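Local coordinates for UPF0237 protein SP_0238 (Streptococcus pneumoniae, PDB 1ZPV) that is of unknown function but, as a homodimeric ACT domain protein of the UPF0237 family, may bind a small regulatory ligand as many ACT domains do, at residues A20-N32 / E65-I77. Sequence-based numbering, arbitrary orientation.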
loop_
_atom_site.group_PDB
_atom_site.type_symbol
_atom_site.label_atom_id
_atom_site.label_comp_id
_atom_site.label_asym_id
_atom_site.label_seq_id
_atom_site.Cartn_x
_atom_site.Cartn_y
_atom_site.Cartn_z
ATOM N N ALA C 20 -21.032 1.961 -4.350
ATOM C CA ALA C 20 -22.151 2.266 -5.239
ATOM C C ALA C 20 -21.906 3.529 -6.070
ATOM O O ALA C 20 -22.209 3.564 -7.269
ATOM C CB ALA C 20 -23.441 2.387 -4.452
ATOM N N GLY C 21 -21.373 4.577 -5.424
ATOM C CA GLY C 21 -21.205 5.869 -6.126
ATOM C C GLY C 21 -20.178 5.701 -7.245
ATOM O O GLY C 21 -20.394 6.112 -8.375
ATOM N N VAL C 22 -19.051 5.084 -6.917
ATOM C CA VAL C 22 -17.934 5.003 -7.850
ATOM C C VAL C 22 -18.260 4.013 -8.984
ATOM O O VAL C 22 -18.073 4.343 -10.150
ATOM C CB VAL C 22 -16.596 4.681 -7.112
ATOM C CG1 VAL C 22 -15.464 4.411 -8.118
ATOM C CG2 VAL C 22 -16.176 5.856 -6.248
ATOM N N SER C 23 -18.785 2.831 -8.647
ATOM C CA SER C 23 -19.188 1.861 -9.707
ATOM C C SER C 23 -20.270 2.428 -10.643
ATOM O O SER C 23 -20.242 2.169 -11.842
ATOM C CB SER C 23 -19.630 0.491 -9.128
ATOM O OG SER C 23 -20.785 0.608 -8.271
ATOM N N GLY C 24 -21.205 3.187 -10.053
ATOM C CA GLY C 24 -22.293 3.864 -10.756
ATOM C C GLY C 24 -21.760 4.925 -11.708
ATOM O O GLY C 24 -22.211 4.991 -12.858
ATOM N N LYS C 25 -20.786 5.725 -11.241
ATOM C CA LYS C 25 -20.116 6.727 -12.108
ATOM C C LYS C 25 -19.370 6.090 -13.295
ATOM O O LYS C 25 -19.464 6.560 -14.444
ATOM C CB LYS C 25 -19.124 7.558 -11.280
ATOM C CG LYS C 25 -18.506 8.733 -12.046
ATOM C CD LYS C 25 -19.576 9.713 -12.496
ATOM C CE LYS C 25 -18.950 10.901 -13.215
ATOM N NZ LYS C 25 -20.019 11.893 -13.529
ATOM N N ILE C 26 -18.622 5.023 -13.008
ATOM C CA ILE C 26 -17.916 4.261 -14.065
ATOM C C ILE C 26 -18.894 3.774 -15.164
ATOM O O ILE C 26 -18.632 3.935 -16.359
ATOM C CB ILE C 26 -17.114 3.093 -13.450
ATOM C CG1 ILE C 26 -15.988 3.594 -12.540
ATOM C CG2 ILE C 26 -16.570 2.146 -14.499
ATOM C CD1 ILE C 26 -15.366 2.430 -11.740
ATOM N N ALA C 27 -20.028 3.196 -14.765
ATOM C CA ALA C 27 -21.054 2.761 -15.718
ATOM C C ALA C 27 -21.695 3.959 -16.487
ATOM O O ALA C 27 -21.904 3.865 -17.692
ATOM C CB ALA C 27 -22.129 1.930 -15.004
ATOM N N GLU C 28 -21.948 5.078 -15.802
ATOM C CA GLU C 28 -22.493 6.298 -16.456
ATOM C C GLU C 28 -21.564 6.796 -17.563
ATOM O O GLU C 28 -22.006 7.248 -18.634
ATOM C CB GLU C 28 -22.770 7.425 -15.438
ATOM C CG GLU C 28 -23.146 8.805 -16.082
ATOM C CD GLU C 28 -22.587 10.021 -15.285
ATOM O OE1 GLU C 28 -23.293 10.500 -14.362
ATOM O OE2 GLU C 28 -21.451 10.481 -15.564
ATOM N N LEU C 29 -20.264 6.673 -17.318
ATOM C CA LEU C 29 -19.257 7.049 -18.292
ATOM C C LEU C 29 -19.055 6.024 -19.400
ATOM O O LEU C 29 -18.194 6.224 -20.251
ATOM C CB LEU C 29 -17.929 7.309 -17.571
ATOM C CG LEU C 29 -17.915 8.599 -16.704
ATOM C CD1 LEU C 29 -16.692 8.527 -15.840
ATOM C CD2 LEU C 29 -17.957 9.940 -17.471
ATOM N N GLY C 30 -19.835 4.940 -19.341
ATOM C CA GLY C 30 -19.804 3.833 -20.294
ATOM C C GLY C 30 -18.511 3.029 -20.251
ATOM O O GLY C 30 -18.113 2.457 -21.277
ATOM N N LEU C 31 -17.863 2.969 -19.081
ATOM C CA LEU C 31 -16.612 2.220 -18.950
ATOM C C LEU C 31 -16.892 0.823 -18.362
ATOM O O LEU C 31 -17.842 0.652 -17.578
ATOM C CB LEU C 31 -15.576 2.973 -18.118
ATOM C CG LEU C 31 -15.264 4.421 -18.512
ATOM C CD1 LEU C 31 -14.380 5.058 -17.433
ATOM C CD2 LEU C 31 -14.589 4.469 -19.881
ATOM N N ASN C 32 -16.114 -0.162 -18.788
ATOM C CA ASN C 32 -16.161 -1.513 -18.174
ATOM C C ASN C 32 -15.304 -1.639 -16.901
ATOM O O ASN C 32 -14.189 -1.156 -16.885
ATOM C CB ASN C 32 -15.652 -2.547 -19.191
ATOM C CG ASN C 32 -16.414 -2.494 -20.464
ATOM O OD1 ASN C 32 -17.638 -2.637 -20.463
ATOM N ND2 ASN C 32 -15.714 -2.260 -21.565
ATOM N N GLU C 65 -13.384 14.983 -14.284
ATOM C CA GLU C 65 -14.715 14.464 -13.946
ATOM C C GLU C 65 -14.703 13.550 -12.712
ATOM O O GLU C 65 -15.583 13.674 -11.837
ATOM C CB GLU C 65 -15.307 13.756 -15.154
ATOM C CG GLU C 65 -16.669 13.177 -14.931
ATOM C CD GLU C 65 -17.795 14.200 -15.064
ATOM O OE1 GLU C 65 -17.548 15.433 -15.162
ATOM O OE2 GLU C 65 -18.940 13.728 -15.078
ATOM N N PHE C 66 -13.705 12.670 -12.609
ATOM C CA PHE C 66 -13.590 11.810 -11.427
ATOM C C PHE C 66 -13.268 12.589 -10.140
ATOM O O PHE C 66 -13.830 12.306 -9.087
ATOM C CB PHE C 66 -12.596 10.662 -11.685
ATOM C CG PHE C 66 -13.231 9.463 -12.368
ATOM C CD1 PHE C 66 -12.842 9.068 -13.636
ATOM C CD2 PHE C 66 -14.215 8.732 -11.731
ATOM C CE1 PHE C 66 -13.431 7.915 -14.242
ATOM C CE2 PHE C 66 -14.810 7.617 -12.320
ATOM C CZ PHE C 66 -14.436 7.205 -13.566
ATOM N N GLU C 67 -12.413 13.585 -10.248
ATOM C CA GLU C 67 -12.076 14.425 -9.102
ATOM C C GLU C 67 -13.311 15.221 -8.664
ATOM O O GLU C 67 -13.615 15.334 -7.471
ATOM C CB GLU C 67 -10.882 15.326 -9.444
ATOM C CG GLU C 67 -10.624 16.437 -8.423
ATOM C CD GLU C 67 -9.350 17.194 -8.716
ATOM O OE1 GLU C 67 -9.295 17.962 -9.721
ATOM O OE2 GLU C 67 -8.394 17.033 -7.923
ATOM N N ALA C 68 -14.045 15.764 -9.622
ATOM C CA ALA C 68 -15.260 16.500 -9.295
ATOM C C ALA C 68 -16.316 15.586 -8.653
ATOM O O ALA C 68 -16.956 15.981 -7.659
ATOM C CB ALA C 68 -15.830 17.193 -10.534
ATOM N N PHE C 69 -16.514 14.387 -9.222
ATOM C CA PHE C 69 -17.453 13.430 -8.651
ATOM C C PHE C 69 -17.015 12.969 -7.255
ATOM O O PHE C 69 -17.830 12.912 -6.318
ATOM C CB PHE C 69 -17.661 12.204 -9.548
ATOM C CG PHE C 69 -18.588 11.178 -8.929
ATOM C CD1 PHE C 69 -19.950 11.411 -8.870
ATOM C CD2 PHE C 69 -18.069 10.013 -8.340
ATOM C CE1 PHE C 69 -20.814 10.491 -8.243
ATOM C CE2 PHE C 69 -18.907 9.075 -7.739
ATOM C CZ PHE C 69 -20.295 9.318 -7.682
ATOM N N GLY C 70 -15.730 12.626 -7.127
ATOM C CA GLY C 70 -15.104 12.339 -5.822
ATOM C C GLY C 70 -15.438 13.334 -4.712
ATOM O O GLY C 70 -15.777 12.956 -3.592
ATOM N N GLN C 71 -15.335 14.614 -5.027
ATOM C CA GLN C 71 -15.707 15.673 -4.067
ATOM C C GLN C 71 -17.136 15.591 -3.584
ATOM O O GLN C 71 -17.396 15.917 -2.436
ATOM C CB GLN C 71 -15.430 17.067 -4.635
ATOM C CG GLN C 71 -13.935 17.295 -4.880
ATOM C CD GLN C 71 -13.632 18.620 -5.566
ATOM O OE1 GLN C 71 -14.493 19.207 -6.233
ATOM N NE2 GLN C 71 -12.391 19.087 -5.424
ATOM N N THR C 72 -18.068 15.154 -4.434
ATOM C CA THR C 72 -19.448 15.059 -3.983
ATOM C C THR C 72 -19.582 14.001 -2.890
ATOM O O THR C 72 -20.483 14.082 -2.063
ATOM C CB THR C 72 -20.460 14.781 -5.118
ATOM O OG1 THR C 72 -20.267 13.445 -5.619
ATOM C CG2 THR C 72 -20.316 15.830 -6.250
ATOM N N LEU C 73 -18.675 13.022 -2.889
ATOM C CA LEU C 73 -18.732 11.915 -1.939
ATOM C C LEU C 73 -17.694 12.021 -0.813
ATOM O O LEU C 73 -17.613 11.110 0.017
ATOM C CB LEU C 73 -18.533 10.592 -2.687
ATOM C CG LEU C 73 -19.620 10.111 -3.665
ATOM C CD1 LEU C 73 -19.288 8.676 -4.084
ATOM C CD2 LEU C 73 -21.065 10.190 -3.098
ATOM N N ASN C 74 -16.930 13.119 -0.793
ATOM C CA ASN C 74 -15.839 13.390 0.165
ATOM C C ASN C 74 -14.683 12.369 0.049
ATOM O O ASN C 74 -14.126 11.899 1.048
ATOM C CB ASN C 74 -16.363 13.511 1.610
ATOM C CG ASN C 74 -17.482 14.552 1.761
ATOM O OD1 ASN C 74 -18.558 14.244 2.259
ATOM N ND2 ASN C 74 -17.218 15.772 1.347
ATOM N N VAL C 75 -14.332 12.019 -1.194
ATOM C CA VAL C 75 -13.252 11.066 -1.456
ATOM C C VAL C 75 -12.331 11.604 -2.554
ATOM O O VAL C 75 -12.727 12.442 -3.386
ATOM C CB VAL C 75 -13.765 9.626 -1.862
ATOM C CG1 VAL C 75 -14.632 8.997 -0.765
ATOM C CG2 VAL C 75 -14.491 9.614 -3.233
ATOM N N LYS C 76 -11.105 11.122 -2.558
ATOM C CA LYS C 76 -10.161 11.556 -3.563
ATOM C C LYS C 76 -10.091 10.464 -4.609
ATOM O O LYS C 76 -9.785 9.320 -4.275
ATOM C CB LYS C 76 -8.819 11.794 -2.911
ATOM C CG LYS C 76 -7.823 12.557 -3.789
ATOM C CD LYS C 76 -8.188 14.037 -3.914
ATOM C CE LYS C 76 -7.333 14.695 -4.981
ATOM N NZ LYS C 76 -5.934 14.183 -4.865
ATOM N N ILE C 77 -10.392 10.793 -5.862
ATOM C CA ILE C 77 -10.336 9.771 -6.914
ATOM C C ILE C 77 -9.219 10.084 -7.910
ATOM O O ILE C 77 -9.202 11.158 -8.477
ATOM C CB ILE C 77 -11.657 9.621 -7.657
ATOM C CG1 ILE C 77 -12.774 9.289 -6.665
ATOM C CG2 ILE C 77 -11.516 8.503 -8.774
ATOM C CD1 ILE C 77 -14.217 9.277 -7.233
#
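The ammonium group of Lys25 is held in a salt-bridge network by two carboxylates, NZ donating to OE2 of Glu65 on the facing helix at 2.6 Å and to OE2 of Glu28, one turn further along its own, at 2.9 Å. The two oxygens are used differently, that of Glu28 on its syn side and that of Glu65 on its anti side, 33° out of the carboxylate plane. Glu28 OE2 and Glu65 OE2 come within 4.1 Å of each other, a closeness that the shared lysine charge probably offsets.

The aliphatic part of Lys25 is itself packed. With CG anti to the backbone N (chi1 -173°) and a bend at chi2, the chain runs along Phe69 in the opposite sense to that side chain; CB sits over one ring face in a CH-pi contact, 4.0 Å from the centroid, while CG also meets Phe66 CE2. The far end of the Phe69 ring reaches the backbone at Gly21, where CZ lies 3.3 Å from the carbonyl O. At Gly21, which has no side chain, Leu73 CD1 packs against the CA atom.

Deeper in, the end of the Phe66 ring is met obliquely by Leu29 CD1, 3.5 Å from CZ, and by Ile26 CG1, with Leu31 CD1 at the ring edge. Val22 CG2 meets Ile77 CD1, joining helix 18-28 to strand 75-81, which follows helix 59-72. Beneath this layer Phe66 and Ile77 both touch Ile8, while Val22 packs on Met47 and Ile26 on Val51, both of strand 44-53. The segments 20-28 and 65-72 run roughly antiparallel, at 148°, and their helices lie on one face of the four-stranded antiparallel sheet, the βαββαβ ferredoxin-like fold of ACT domains.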